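PDB 3PSH: protein HI_1472 from Haemophilus influenzae, which binds molybdate and tungstate in the periplasm, but not sulfate or phosphate, and serves the MolBC ABC transporter as its solute-binding protein in low-affinity molybdate import. Local coordinates for residues Val88-Tyr93 / Val109-Leu114; Val23-Thr28 / Gly70-Val75; Arg183-Met188 / Gly210-Ala215; Ala236-Gln241 / Ile260-Asp265. All blocks are in the same frame, centred on the assembly; numbering follows the deposited sequence.

Overall arrangement
The four contacts fall into two groups, one at each of two four-stranded parallel sheets, with molybdate bound between them. Interactions 1 and 2 lie 8 Å apart between centres and both reach the same sheet, in which strands 21-24 and 87-91 are neighbours joined by Leu24 N to Phe89 O at 2.9 Å. Interactions 3 and 4, 10 Å apart between centres, both reach the other sheet through strands 184-188 and 237-240. Centres of contacts in different groups are about 29 to 34 Å apart. Interaction 2 supplies His26 and Gln27 to the molybdate, while Asn92 of interaction 1 bonds to the ligand-binding Tyr280; in interactions 3 and 4, Asn213 and Gln241 bond to Tyr196.

Interaction 1 (Val88-Tyr93 / Val109-Leu114); sequences VFVTNY and VVAISL
The Phe89 ring carries CG1 of Ile112 at its edge, close to the ring plane, with CD1 of Phe89 3.9 Å from that carbon; beside it CE1 meets Val110 CG1, and Phe151 supplies a further aromatic neighbour at about 20° between ring planes. Strands 87-91 and 109-112 are the two parallel strands of a beta-alpha-beta unit whose crossover is helix 96-103. Phe89, Val110 and Ile112 point the same way, into the layer formed by helices 26-34 and 132-151, where a broad ring and branched aliphatic chains suit a buried interface. The sheet's other face holds Val88, Val90 and Val109 against helix 96-103, with Ala111 beside Leu8. There CG2 of Val90 packs 3.6 Å from CG1 of Val109, the two side chains crossing at nearly a right angle, and the small methyl of Ala111 fits beside the same branch. Between these faces the backbones are tied by Val110 N to Val88 O (2.8 Å), Val90 N to Val110 O and Ile112 N to Val90 O. The ladder ends in a weak bond from Asn92 N to Ile112 O, at 3.1 Å and only 125° at the hydrogen. Beyond it, chi1 of 58° brings the Asn92 amide beside Ser113, whose CB lies 3.5 Å from CG of Asn92, while OD1 of Asn92 bonds to Tyr280 OH and ND2 of Asn92 to Lys122 O.

Interaction 2 (Val23-Thr28 / Gly70-Val75); sequences VLQHQT and GDLNSV. With MOO (molybdate ion), chain B.
Leu72 reaches the strand-to-helix turn of 23-28 mainly with one methyl: its CD2 lies 3.6 Å from Leu24 O and also touches CA of Gln25 and, at 4.0 Å, ND1 of His26. This turn is the end of a parallel strand in the solute-binding fold, where strand 21-24 gives way to helix 26-34 and the start of the helix delivers ligand-binding side chains. The Leu72 methyl meets the imidazole edge near the ring plane. Molybdate O4 is also at the edge, bonded by NE2 of His26 at 2.8 Å with an angle of 162° at the hydrogen. A chi1 of 50° sets the His26 ring between its own backbone N and carbonyl carbon. Gln27, bent at chi2 (100°), turns its amide to give NE2 to molybdate O3 at 2.8 Å, and its OE1 lies above one face of the imidazole, offset toward the rim. An amide and an imidazole suit an oxyanion because each can point an N-H at an oxygen of the anion. Tyr196, Arg243, Gly279 and Tyr280 complete the ligand's hydrogen bonds. ND1 of His26, by contrast, is buried without a polar partner.

Farther out, Leu24 lays CD2 against the Gly70 backbone and CD1 against Val75, apolar packing that helix 96-103 extends through Met98. A water joins the two segments, donating to both Leu24 O and Leu72 O. Behind this, the loop is braced by Asp71: its N bonds to Ser74 O, and its OD1 accepts a hydrogen bond from Ser74 OG at 2.6 Å, met from above the carboxylate plane.

Interaction 3 (Arg183-Met188 / Gly210-Ala215); sequences RVRTYM and GAYNVA
A chi3 of -90° bends the Arg183 chain so that its guanidinium comes round to Ala211, and NH1 of Arg183 bonds to Ala211 O at 2.9 Å with the oxygen in the guanidinium plane. Arg185 also bends at chi3 (49°), which lays its guanidinium across Val214: CG1 of Val214 stands over the centre of one face, 3.7 Å from CZ of Arg185. The NH1 of Arg185 comes to the edge of the Tyr212 ring, 3.9 Å from its CD2, the two planes 33° apart. A long arginine suits this margin, its flat group covering a valine while NH2 bonds to Trp233 O.

The two strands are joined by a parallel ladder: Val184 N to Gly210 O, Tyr212 N to Val184 O, Thr186 N to Tyr212 O, and Val214 N to Thr186 O at 2.9 Å. Val184 O also accepts from Thr186 OG1, on the face of its plane opposite Tyr212 N, giving the hydroxyl a partner within its own strand. Ala211 is small enough for its CB to lie 3.6 Å from that hydroxyl oxygen. Asn213 closes an Asx turn through OD1 to Ala215 N, and a water links the same OD1 to Met188 N; its ND2 bonds to O of the molybdate-binding Tyr196.

Gly210, with positive phi, ends helix 201-208 in a Schellman motif and leads directly into outer strand 211-213. Strand 184-188 lies between this strand and 237-240; helix 201-208 covers the Thr186 and Met188 face, while helix 227-233 packs against Tyr187 and Val214.

Interaction 4 (Ala236-Gln241 / Ile260-Asp265); sequences AVILVQ and IQALKD
Strand 237-240 belongs to the parallel sheet that also holds strands 184-188 and 268-270, and here the short helix 261-264 presses its single turn against the start of the strand. Ala262 is the centre of the contact: its CB lies 3.3 Å from Ala236 O and 3.5 Å from Ile238 N. Its CA also approaches Ala236 O at 3.2 Å in a CA-H...O contact, bent to 122° at the hydrogen. With a methyl as its whole side chain, alanine lets the helix backbone come this near the strand.

Ile238 supplies the longer apolar side chain. A chi1 of -69° places CG1 beside its backbone N and anti to the carbonyl carbon, with that atom 3.8 Å from Ala262 CB. Farther along, CD1 of Ile238 reaches CD2 of Leu263 at 3.7 Å and, more loosely, CG2 of Ile260. Branched aliphatic residues suit the space between strand and helix, which Trp257 and helix 247-252 extend through contacts with Ile238 and Leu263 respectively. On the other flank, the extended Gln261 side chain lies alongside CA and CB of Ala236.

Polar groups are met chiefly around the helix rather than directly between the segments. Asn234 OD1 accepts from Gln261 N at the helix start, and Lys264 N bonds to Ile260 O within the turn. One water donates to Ala236 O at 2.8 Å and to Asp265 OD2 at 2.6 Å. The helix is therefore held to the strand by close apolar packing, with this water joining the carbonyl just before the strand to a carboxylate at the margin.

Interaction 1 (Val88-Tyr93 / Val109-Leu114)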
loop_
_atom_site.group_PDB
_atom_site.type_symbol
_atom_site.label_atom_id
_atom_site.label_comp_id
_atom_site.label_asym_id
_atom_site.label_seq_id
_atom_site.Cartn_x
_atom_site.Cartn_y
_atom_site.Cartn_z
ATOM N N VAL A 88 16.676 10.567 -3.966
ATOM C CA VAL A 88 16.329 9.177 -3.542
ATOM C C VAL A 88 15.125 9.329 -2.647
ATOM O O VAL A 88 15.186 10.084 -1.634
ATOM C CB VAL A 88 17.464 8.526 -2.756
ATOM C CG1 VAL A 88 17.165 7.071 -2.330
ATOM C CG2 VAL A 88 18.751 8.470 -3.726
ATOM N N PHE A 89 14.086 8.586 -2.998
ATOM C CA PHE A 89 12.945 8.409 -2.092
ATOM C C PHE A 89 13.213 7.180 -1.284
ATOM O O PHE A 89 13.606 6.192 -1.836
ATOM C CB PHE A 89 11.652 8.137 -2.873
ATOM C CG PHE A 89 11.131 9.352 -3.597
ATOM C CD1 PHE A 89 10.128 10.183 -2.994
ATOM C CD2 PHE A 89 11.600 9.639 -4.875
ATOM C CE1 PHE A 89 9.647 11.353 -3.724
ATOM C CE2 PHE A 89 11.092 10.766 -5.589
ATOM C CZ PHE A 89 10.085 11.559 -4.995
ATOM N N VAL A 90 13.036 7.324 0.030
ATOM C CA VAL A 90 13.190 6.155 0.923
ATOM C C VAL A 90 11.882 5.971 1.686
ATOM O O VAL A 90 11.116 6.944 1.860
ATOM C CB VAL A 90 14.407 6.314 1.914
ATOM C CG1 VAL A 90 15.705 6.466 1.034
ATOM C CG2 VAL A 90 14.231 7.454 2.973
ATOM N N THR A 91 11.686 4.774 2.272
ATOM C CA THR A 91 10.538 4.559 3.202
ATOM C C THR A 91 10.827 5.259 4.556
ATOM O O THR A 91 11.972 5.383 5.019
ATOM C CB THR A 91 10.304 3.065 3.334
ATOM O OG1 THR A 91 8.985 2.804 3.866
ATOM C CG2 THR A 91 11.405 2.354 4.095
ATOM N N ASN A 92 9.727 5.583 5.262
ATOM C CA ASN A 92 9.825 6.295 6.483
ATOM C C ASN A 92 10.633 5.602 7.562
ATOM O O ASN A 92 11.239 6.252 8.358
ATOM C CB ASN A 92 8.444 6.664 7.018
ATOM C CG ASN A 92 7.579 5.429 7.217
ATOM O OD1 ASN A 92 7.272 4.680 6.238
ATOM N ND2 ASN A 92 7.324 5.128 8.460
ATOM N N TYR A 93 10.658 4.269 7.594
ATOM C CA TYR A 93 11.398 3.591 8.631
ATOM C C TYR A 93 12.809 3.224 8.161
ATOM O O TYR A 93 13.512 2.400 8.823
ATOM C CB TYR A 93 10.567 2.339 9.066
ATOM C CG TYR A 93 10.372 1.276 7.989
ATOM C CD1 TYR A 93 11.386 0.315 7.738
ATOM C CD2 TYR A 93 9.182 1.172 7.286
ATOM C CE1 TYR A 93 11.233 -0.664 6.722
ATOM C CE2 TYR A 93 9.034 0.199 6.264
ATOM C CZ TYR A 93 10.032 -0.733 6.019
ATOM O OH TYR A 93 9.878 -1.713 5.092
ATOM N N VAL A 109 17.429 13.241 0.037
ATOM C CA VAL A 109 16.608 12.086 0.384
ATOM C C VAL A 109 15.200 12.573 0.815
ATOM O O VAL A 109 15.090 13.528 1.600
ATOM C CB VAL A 109 17.220 11.430 1.668
ATOM C CG1 VAL A 109 16.196 10.337 2.317
ATOM C CG2 VAL A 109 18.517 10.717 1.347
ATOM N N VAL A 110 14.170 11.895 0.310
ATOM C CA VAL A 110 12.815 12.283 0.622
ATOM C C VAL A 110 12.122 11.014 1.134
ATOM O O VAL A 110 12.039 10.009 0.410
ATOM C CB VAL A 110 12.046 12.710 -0.624
ATOM C CG1 VAL A 110 10.506 13.041 -0.305
ATOM C CG2 VAL A 110 12.681 13.966 -1.181
ATOM N N ALA A 111 11.795 11.073 2.433
ATOM C CA ALA A 111 11.177 9.894 3.187
ATOM C C ALA A 111 9.662 9.949 3.038
ATOM O O ALA A 111 9.023 11.092 3.152
ATOM C CB ALA A 111 11.600 9.976 4.667
ATOM N N ILE A 112 9.083 8.815 2.668
ATOM C CA ILE A 112 7.640 8.786 2.450
ATOM C C ILE A 112 7.026 7.738 3.406
ATOM O O ILE A 112 7.462 6.612 3.479
ATOM C CB ILE A 112 7.335 8.389 1.012
ATOM C CG1 ILE A 112 7.782 9.489 0.012
ATOM C CG2 ILE A 112 5.749 8.092 0.826
ATOM C CD1 ILE A 112 7.052 10.887 0.046
ATOM N N SER A 113 5.983 8.190 4.116
ATOM C CA SER A 113 5.302 7.278 5.022
ATOM C C SER A 113 3.852 7.090 4.571
ATOM O O SER A 113 3.233 6.150 5.081
ATOM C CB SER A 113 5.174 7.875 6.424
ATOM O OG SER A 113 4.435 9.067 6.373
ATOM N N LEU A 114 3.276 8.017 3.749
ATOM C CA LEU A 114 1.818 7.986 3.472
ATOM C C LEU A 114 0.975 8.012 4.783
ATOM O O LEU A 114 -0.218 7.537 4.830
ATOM C CB LEU A 114 1.440 6.770 2.599
ATOM C CG LEU A 114 2.272 6.734 1.306
ATOM C CD1 LEU A 114 1.762 5.498 0.481
ATOM C CD2 LEU A 114 2.163 8.000 0.491
#

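Interaction 2 (Val23-Thr28 / Gly70-Val75)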
loop_
_atom_site.group_PDB
_atom_site.type_symbol
_atom_site.label_atom_id
_atom_site.label_comp_id
_atom_site.label_asym_id
_atom_site.label_seq_id
_atom_site.Cartn_x
_atom_site.Cartn_y
_atom_site.Cartn_z
ATOM N N VAL A 23 14.009 5.270 -6.562
ATOM C CA VAL A 23 12.840 5.123 -5.699
ATOM C C VAL A 23 12.938 3.817 -4.902
ATOM O O VAL A 23 12.732 2.745 -5.465
ATOM C CB VAL A 23 11.481 5.150 -6.532
ATOM C CG1 VAL A 23 10.351 4.959 -5.515
ATOM C CG2 VAL A 23 11.383 6.519 -7.240
ATOM N N LEU A 24 13.353 3.949 -3.629
ATOM C CA LEU A 24 13.646 2.752 -2.784
ATOM C C LEU A 24 12.483 2.286 -1.902
ATOM O O LEU A 24 12.666 1.889 -0.739
ATOM C CB LEU A 24 14.974 2.953 -1.970
ATOM C CG LEU A 24 16.272 3.273 -2.858
ATOM C CD1 LEU A 24 17.450 3.377 -1.899
ATOM C CD2 LEU A 24 16.477 2.230 -4.003
ATOM N N GLN A 25 11.278 2.469 -2.410
ATOM C CA GLN A 25 10.045 2.130 -1.670
ATOM C C GLN A 25 9.021 1.798 -2.751
ATOM O O GLN A 25 8.820 2.622 -3.682
ATOM C CB GLN A 25 9.599 3.342 -0.842
ATOM C CG GLN A 25 8.477 2.908 0.195
ATOM C CD GLN A 25 7.511 3.980 0.546
ATOM O OE1 GLN A 25 7.330 4.269 1.770
ATOM N NE2 GLN A 25 6.928 4.637 -0.441
ATOM N N HIS A 26 8.337 0.610 -2.721
ATOM C CA HIS A 26 7.332 0.202 -3.669
ATOM C C HIS A 26 6.057 1.053 -3.663
ATOM O O HIS A 26 5.459 1.293 -4.684
ATOM C CB HIS A 26 6.945 -1.292 -3.485
ATOM C CG HIS A 26 6.603 -1.670 -2.065
ATOM N ND1 HIS A 26 7.510 -1.594 -1.032
ATOM C CD2 HIS A 26 5.474 -2.205 -1.522
ATOM C CE1 HIS A 26 6.965 -2.036 0.095
ATOM N NE2 HIS A 26 5.702 -2.332 -0.169
ATOM N N GLN A 27 5.728 1.582 -2.484
ATOM C CA GLN A 27 4.497 2.397 -2.391
ATOM C C GLN A 27 4.670 3.673 -3.192
ATOM O O GLN A 27 3.814 4.068 -4.011
ATOM C CB GLN A 27 4.103 2.758 -0.973
ATOM C CG GLN A 27 3.753 1.384 -0.287
ATOM C CD GLN A 27 4.848 0.854 0.557
ATOM O OE1 GLN A 27 6.037 1.115 0.363
ATOM N NE2 GLN A 27 4.428 0.027 1.556
ATOM N N THR A 28 5.801 4.337 -2.938
ATOM C CA THR A 28 6.042 5.555 -3.735
ATOM C C THR A 28 6.200 5.177 -5.248
ATOM O O THR A 28 5.727 5.922 -6.097
ATOM C CB THR A 28 7.337 6.193 -3.299
ATOM O OG1 THR A 28 7.178 6.790 -2.003
ATOM C CG2 THR A 28 7.791 7.244 -4.310
ATOM N N GLY A 70 19.569 -0.358 -4.318
ATOM C CA GLY A 70 19.285 -0.492 -2.881
ATOM C C GLY A 70 17.923 -1.195 -2.744
ATOM O O GLY A 70 17.473 -1.632 -3.720
ATOM N N ASP A 71 17.458 -1.289 -1.507
ATOM C CA ASP A 71 16.078 -1.812 -1.255
ATOM C C ASP A 71 15.470 -1.046 -0.112
ATOM O O ASP A 71 15.784 0.150 0.117
ATOM C CB ASP A 71 16.192 -3.374 -1.086
ATOM C CG ASP A 71 16.946 -3.834 0.147
ATOM O OD1 ASP A 71 17.322 -3.080 0.984
ATOM O OD2 ASP A 71 17.232 -5.047 0.280
ATOM N N LEU A 72 14.474 -1.662 0.586
ATOM C CA LEU A 72 13.858 -0.830 1.611
ATOM C C LEU A 72 14.692 -0.330 2.808
ATOM O O LEU A 72 14.430 0.793 3.389
ATOM C CB LEU A 72 12.638 -1.573 2.229
ATOM C CG LEU A 72 11.468 -1.797 1.284
ATOM C CD1 LEU A 72 10.602 -2.934 1.809
ATOM C CD2 LEU A 72 10.677 -0.545 1.110
ATOM N N ASN A 73 15.661 -1.172 3.192
ATOM C CA ASN A 73 16.416 -0.838 4.404
ATOM C C ASN A 73 17.952 -0.930 4.252
ATOM O O ASN A 73 18.698 -0.965 5.179
ATOM C CB ASN A 73 15.894 -1.701 5.584
ATOM C CG ASN A 73 16.170 -3.163 5.356
ATOM O OD1 ASN A 73 16.798 -3.579 4.354
ATOM N ND2 ASN A 73 15.563 -3.977 6.227
ATOM N N SER A 74 18.402 -0.853 3.032
ATOM C CA SER A 74 19.872 -0.925 2.690
ATOM C C SER A 74 20.115 -0.151 1.367
ATOM O O SER A 74 19.220 -0.048 0.467
ATOM C CB SER A 74 20.393 -2.379 2.587
ATOM O OG SER A 74 19.885 -3.059 1.407
ATOM N N VAL A 75 21.346 0.389 1.207
ATOM C CA VAL A 75 21.650 1.054 -0.041
ATOM C C VAL A 75 23.077 0.671 -0.421
ATOM O O VAL A 75 23.843 0.276 0.507
ATOM C CB VAL A 75 21.479 2.564 0.120
ATOM C CG1 VAL A 75 22.484 3.153 1.232
ATOM C CG2 VAL A 75 21.642 3.308 -1.320
HETATM MO MO MOO B . 3.134 -2.949 2.844
HETATM O O1 MOO B . 2.054 -4.132 3.388
HETATM O O2 MOO B . 4.332 -2.596 4.029
HETATM O O3 MOO B . 2.288 -1.508 2.521
HETATM O O4 MOO B . 3.699 -3.477 1.331
HETATM O O HOH W 1 13.787 2.905 1.664
#

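Interaction 3 (Arg183-Met188 / Gly210-Ala215)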
loop_
_atom_site.group_PDB
_atom_site.type_symbol
_atom_site.label_atom_id
_atom_site.label_comp_id
_atom_site.label_asym_id
_atom_site.label_seq_id
_atom_site.Cartn_x
_atom_site.Cartn_y
_atom_site.Cartn_z
ATOM N N ARG A 183 -20.433 -6.686 12.051
ATOM C CA ARG A 183 -19.242 -6.525 11.189
ATOM C C ARG A 183 -18.533 -7.840 10.975
ATOM O O ARG A 183 -18.270 -8.622 11.937
ATOM C CB ARG A 183 -18.384 -5.451 11.908
ATOM C CG ARG A 183 -17.337 -4.783 11.180
ATOM C CD ARG A 183 -16.737 -3.689 12.196
ATOM N NE ARG A 183 -17.440 -2.383 12.094
ATOM C CZ ARG A 183 -17.306 -1.576 11.013
ATOM N NH1 ARG A 183 -16.515 -1.949 9.983
ATOM N NH2 ARG A 183 -17.955 -0.391 10.869
ATOM N N VAL A 184 -18.091 -8.063 9.725
ATOM C CA VAL A 184 -17.581 -9.408 9.280
ATOM C C VAL A 184 -16.146 -9.578 9.795
ATOM O O VAL A 184 -15.281 -8.680 9.544
ATOM C CB VAL A 184 -17.620 -9.520 7.722
ATOM C CG1 VAL A 184 -16.958 -10.885 7.345
ATOM C CG2 VAL A 184 -19.030 -9.409 7.201
ATOM N N ARG A 185 -15.884 -10.623 10.600
ATOM C CA ARG A 185 -14.512 -10.892 11.158
ATOM C C ARG A 185 -13.613 -11.539 10.118
ATOM O O ARG A 185 -13.840 -12.666 9.679
ATOM C CB ARG A 185 -14.629 -11.767 12.385
ATOM C CG ARG A 185 -15.335 -10.915 13.522
ATOM C CD ARG A 185 -15.585 -11.703 14.832
ATOM N NE ARG A 185 -14.376 -12.428 15.282
ATOM C CZ ARG A 185 -13.283 -11.959 15.910
ATOM N NH1 ARG A 185 -13.104 -10.634 16.216
ATOM N NH2 ARG A 185 -12.338 -12.893 16.237
ATOM N N THR A 186 -12.500 -10.817 9.793
ATOM C CA THR A 186 -11.727 -11.089 8.617
ATOM C C THR A 186 -10.265 -11.159 8.988
ATOM O O THR A 186 -9.897 -10.483 9.970
ATOM C CB THR A 186 -11.998 -9.950 7.588
ATOM O OG1 THR A 186 -13.419 -9.804 7.320
ATOM C CG2 THR A 186 -11.308 -10.169 6.293
ATOM N N TYR A 187 -9.499 -11.957 8.238
ATOM C CA TYR A 187 -8.100 -12.139 8.589
ATOM C C TYR A 187 -7.297 -12.029 7.318
ATOM O O TYR A 187 -7.641 -12.662 6.314
ATOM C CB TYR A 187 -7.940 -13.565 9.147
ATOM C CG TYR A 187 -6.481 -13.914 9.477
ATOM C CD1 TYR A 187 -5.883 -13.436 10.680
ATOM C CD2 TYR A 187 -5.727 -14.739 8.629
ATOM C CE1 TYR A 187 -4.528 -13.757 10.990
ATOM C CE2 TYR A 187 -4.330 -15.053 8.962
ATOM C CZ TYR A 187 -3.797 -14.563 10.151
ATOM O OH TYR A 187 -2.475 -14.885 10.314
ATOM N N MET A 188 -6.175 -11.300 7.421
ATOM C CA MET A 188 -5.262 -11.165 6.304
ATOM C C MET A 188 -4.097 -12.179 6.459
ATOM O O MET A 188 -3.278 -12.033 7.325
ATOM C CB MET A 188 -4.802 -9.676 6.248
ATOM C CG MET A 188 -3.729 -9.446 5.284
ATOM S SD MET A 188 -4.053 -9.963 3.582
ATOM C CE MET A 188 -5.304 -9.013 3.223
ATOM N N GLY A 210 -17.163 -2.622 5.987
ATOM C CA GLY A 210 -18.133 -3.377 6.870
ATOM C C GLY A 210 -17.584 -4.636 7.502
ATOM O O GLY A 210 -18.369 -5.583 7.843
ATOM N N ALA A 211 -16.223 -4.644 7.766
ATOM C CA ALA A 211 -15.516 -5.753 8.301
ATOM C C ALA A 211 -14.595 -5.310 9.376
ATOM O O ALA A 211 -14.580 -4.131 9.714
ATOM C CB ALA A 211 -14.686 -6.480 7.170
ATOM N N TYR A 212 -13.921 -6.248 9.958
ATOM C CA TYR A 212 -13.040 -5.988 11.095
ATOM C C TYR A 212 -11.870 -6.923 11.051
ATOM O O TYR A 212 -12.058 -8.099 10.809
ATOM C CB TYR A 212 -13.798 -6.237 12.398
ATOM C CG TYR A 212 -12.854 -6.148 13.542
ATOM C CD1 TYR A 212 -12.092 -4.916 13.726
ATOM C CD2 TYR A 212 -12.604 -7.278 14.376
ATOM C CE1 TYR A 212 -11.125 -4.776 14.767
ATOM C CE2 TYR A 212 -11.556 -7.181 15.399
ATOM C CZ TYR A 212 -10.843 -5.908 15.558
ATOM O OH TYR A 212 -9.895 -5.872 16.562
ATOM N N ASN A 213 -10.656 -6.419 11.300
ATOM C CA ASN A 213 -9.428 -7.194 11.255
ATOM C C ASN A 213 -9.282 -7.939 12.586
ATOM O O ASN A 213 -8.898 -7.289 13.591
ATOM C CB ASN A 213 -8.197 -6.242 10.992
ATOM C CG ASN A 213 -6.897 -6.984 11.024
ATOM O OD1 ASN A 213 -6.858 -8.190 11.225
ATOM N ND2 ASN A 213 -5.782 -6.280 10.712
ATOM N N VAL A 214 -9.506 -9.284 12.620
ATOM C CA VAL A 214 -9.474 -10.001 13.924
ATOM C C VAL A 214 -8.146 -9.859 14.706
ATOM O O VAL A 214 -8.171 -9.907 15.940
ATOM C CB VAL A 214 -9.824 -11.492 13.738
ATOM C CG1 VAL A 214 -11.124 -11.564 12.993
ATOM C CG2 VAL A 214 -8.773 -12.208 12.899
ATOM N N ALA A 215 -7.037 -9.644 13.988
ATOM C CA ALA A 215 -5.668 -9.597 14.602
ATOM C C ALA A 215 -5.400 -8.233 15.272
ATOM O O ALA A 215 -4.486 -8.150 16.120
ATOM C CB ALA A 215 -4.644 -9.790 13.565
HETATM O O HOH W 2 -5.469 -10.126 9.963
#

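Interaction 4 (Ala236-Gln241 / Ile260-Asp265)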
loop_
_atom_site.group_PDB
_atom_site.type_symbol
_atom_site.label_atom_id
_atom_site.label_comp_id
_atom_site.label_asym_id
_atom_site.label_seq_id
_atom_site.Cartn_x
_atom_site.Cartn_y
_atom_site.Cartn_z
ATOM N N ALA A 236 -14.216 -15.393 10.034
ATOM C CA ALA A 236 -15.270 -15.803 9.070
ATOM C C ALA A 236 -14.807 -15.811 7.604
ATOM O O ALA A 236 -15.250 -16.606 6.729
ATOM C CB ALA A 236 -16.505 -14.854 9.190
ATOM N N VAL A 237 -13.817 -14.939 7.343
ATOM C CA VAL A 237 -13.346 -14.665 5.975
ATOM C C VAL A 237 -11.803 -14.554 6.082
ATOM O O VAL A 237 -11.300 -13.889 6.977
ATOM C CB VAL A 237 -13.900 -13.385 5.477
ATOM C CG1 VAL A 237 -13.284 -13.098 4.122
ATOM C CG2 VAL A 237 -15.422 -13.472 5.226
ATOM N N ILE A 238 -11.111 -15.195 5.173
ATOM C CA ILE A 238 -9.641 -15.026 5.034
ATOM C C ILE A 238 -9.330 -14.381 3.715
ATOM O O ILE A 238 -9.868 -14.756 2.701
ATOM C CB ILE A 238 -8.823 -16.320 5.286
ATOM C CG1 ILE A 238 -8.867 -16.738 6.726
ATOM C CG2 ILE A 238 -7.341 -16.233 4.847
ATOM C CD1 ILE A 238 -8.388 -18.290 6.899
ATOM N N LEU A 239 -8.479 -13.327 3.744
ATOM C CA LEU A 239 -8.091 -12.598 2.545
ATOM C C LEU A 239 -6.595 -12.810 2.359
ATOM O O LEU A 239 -5.855 -13.007 3.358
ATOM C CB LEU A 239 -8.419 -11.081 2.666
ATOM C CG LEU A 239 -9.986 -10.872 2.887
ATOM C CD1 LEU A 239 -10.200 -9.454 3.138
ATOM C CD2 LEU A 239 -10.792 -11.308 1.542
ATOM N N VAL A 240 -6.246 -12.883 1.066
ATOM C CA VAL A 240 -4.852 -13.018 0.655
ATOM C C VAL A 240 -4.558 -11.892 -0.349
ATOM O O VAL A 240 -5.342 -11.559 -1.197
ATOM C CB VAL A 240 -4.545 -14.406 0.043
ATOM C CG1 VAL A 240 -3.097 -14.519 -0.512
ATOM C CG2 VAL A 240 -4.706 -15.512 1.136
ATOM N N GLN A 241 -3.380 -11.292 -0.181
ATOM C CA GLN A 241 -2.948 -10.225 -1.101
ATOM C C GLN A 241 -2.610 -10.807 -2.447
ATOM O O GLN A 241 -1.926 -11.862 -2.454
ATOM C CB GLN A 241 -1.686 -9.564 -0.497
ATOM C CG GLN A 241 -2.033 -8.776 0.817
ATOM C CD GLN A 241 -0.835 -8.147 1.558
ATOM O OE1 GLN A 241 0.373 -8.443 1.246
ATOM N NE2 GLN A 241 -1.148 -7.258 2.510
ATOM N N ILE A 260 -10.959 -23.785 10.949
ATOM C CA ILE A 260 -11.360 -22.393 10.868
ATOM C C ILE A 260 -12.645 -22.129 10.043
ATOM O O ILE A 260 -12.877 -22.612 8.930
ATOM C CB ILE A 260 -10.166 -21.554 10.323
ATOM C CG1 ILE A 260 -8.990 -21.648 11.284
ATOM C CG2 ILE A 260 -10.619 -20.174 10.083
ATOM C CD1 ILE A 260 -7.764 -21.146 10.493
ATOM N N GLN A 261 -13.480 -21.275 10.626
ATOM C CA GLN A 261 -14.756 -20.898 10.026
ATOM C C GLN A 261 -14.606 -20.509 8.552
ATOM O O GLN A 261 -15.278 -21.058 7.702
ATOM C CB GLN A 261 -15.467 -19.824 10.853
ATOM C CG GLN A 261 -16.922 -19.397 10.410
ATOM C CD GLN A 261 -17.363 -18.025 11.077
ATOM O OE1 GLN A 261 -16.636 -17.423 11.981
ATOM N NE2 GLN A 261 -18.531 -17.480 10.585
ATOM N N ALA A 262 -13.675 -19.618 8.181
ATOM C CA ALA A 262 -13.531 -19.350 6.743
ATOM C C ALA A 262 -13.212 -20.592 5.859
ATOM O O ALA A 262 -13.576 -20.611 4.695
ATOM C CB ALA A 262 -12.407 -18.215 6.501
ATOM N N LEU A 263 -12.395 -21.506 6.352
ATOM C CA LEU A 263 -12.096 -22.731 5.567
ATOM C C LEU A 263 -13.415 -23.525 5.280
ATOM O O LEU A 263 -13.715 -23.883 4.082
ATOM C CB LEU A 263 -11.027 -23.566 6.253
ATOM C CG LEU A 263 -9.569 -23.221 5.819
ATOM C CD1 LEU A 263 -9.359 -23.309 4.285
ATOM C CD2 LEU A 263 -9.152 -21.825 6.292
ATOM N N LYS A 264 -14.073 -23.817 6.421
ATOM C CA LYS A 264 -15.335 -24.615 6.438
ATOM C C LYS A 264 -16.319 -24.004 5.430
ATOM O O LYS A 264 -17.089 -24.773 4.775
ATOM C CB LYS A 264 -16.009 -24.656 7.827
ATOM C CG LYS A 264 -15.246 -25.519 8.847
ATOM C CD LYS A 264 -15.662 -24.970 10.228
ATOM C CE LYS A 264 -15.797 -26.033 11.274
ATOM N NZ LYS A 264 -15.910 -25.444 12.649
ATOM N N ASP A 265 -16.341 -22.649 5.343
ATOM C CA ASP A 265 -17.338 -21.892 4.590
ATOM C C ASP A 265 -16.889 -21.534 3.138
ATOM O O ASP A 265 -17.675 -20.931 2.372
ATOM C CB ASP A 265 -17.875 -20.573 5.336
ATOM C CG ASP A 265 -18.689 -20.889 6.552
ATOM O OD1 ASP A 265 -19.309 -22.000 6.481
ATOM O OD2 ASP A 265 -18.821 -20.082 7.517
HETATM O O HOH W 3 -17.738 -17.755 7.461
#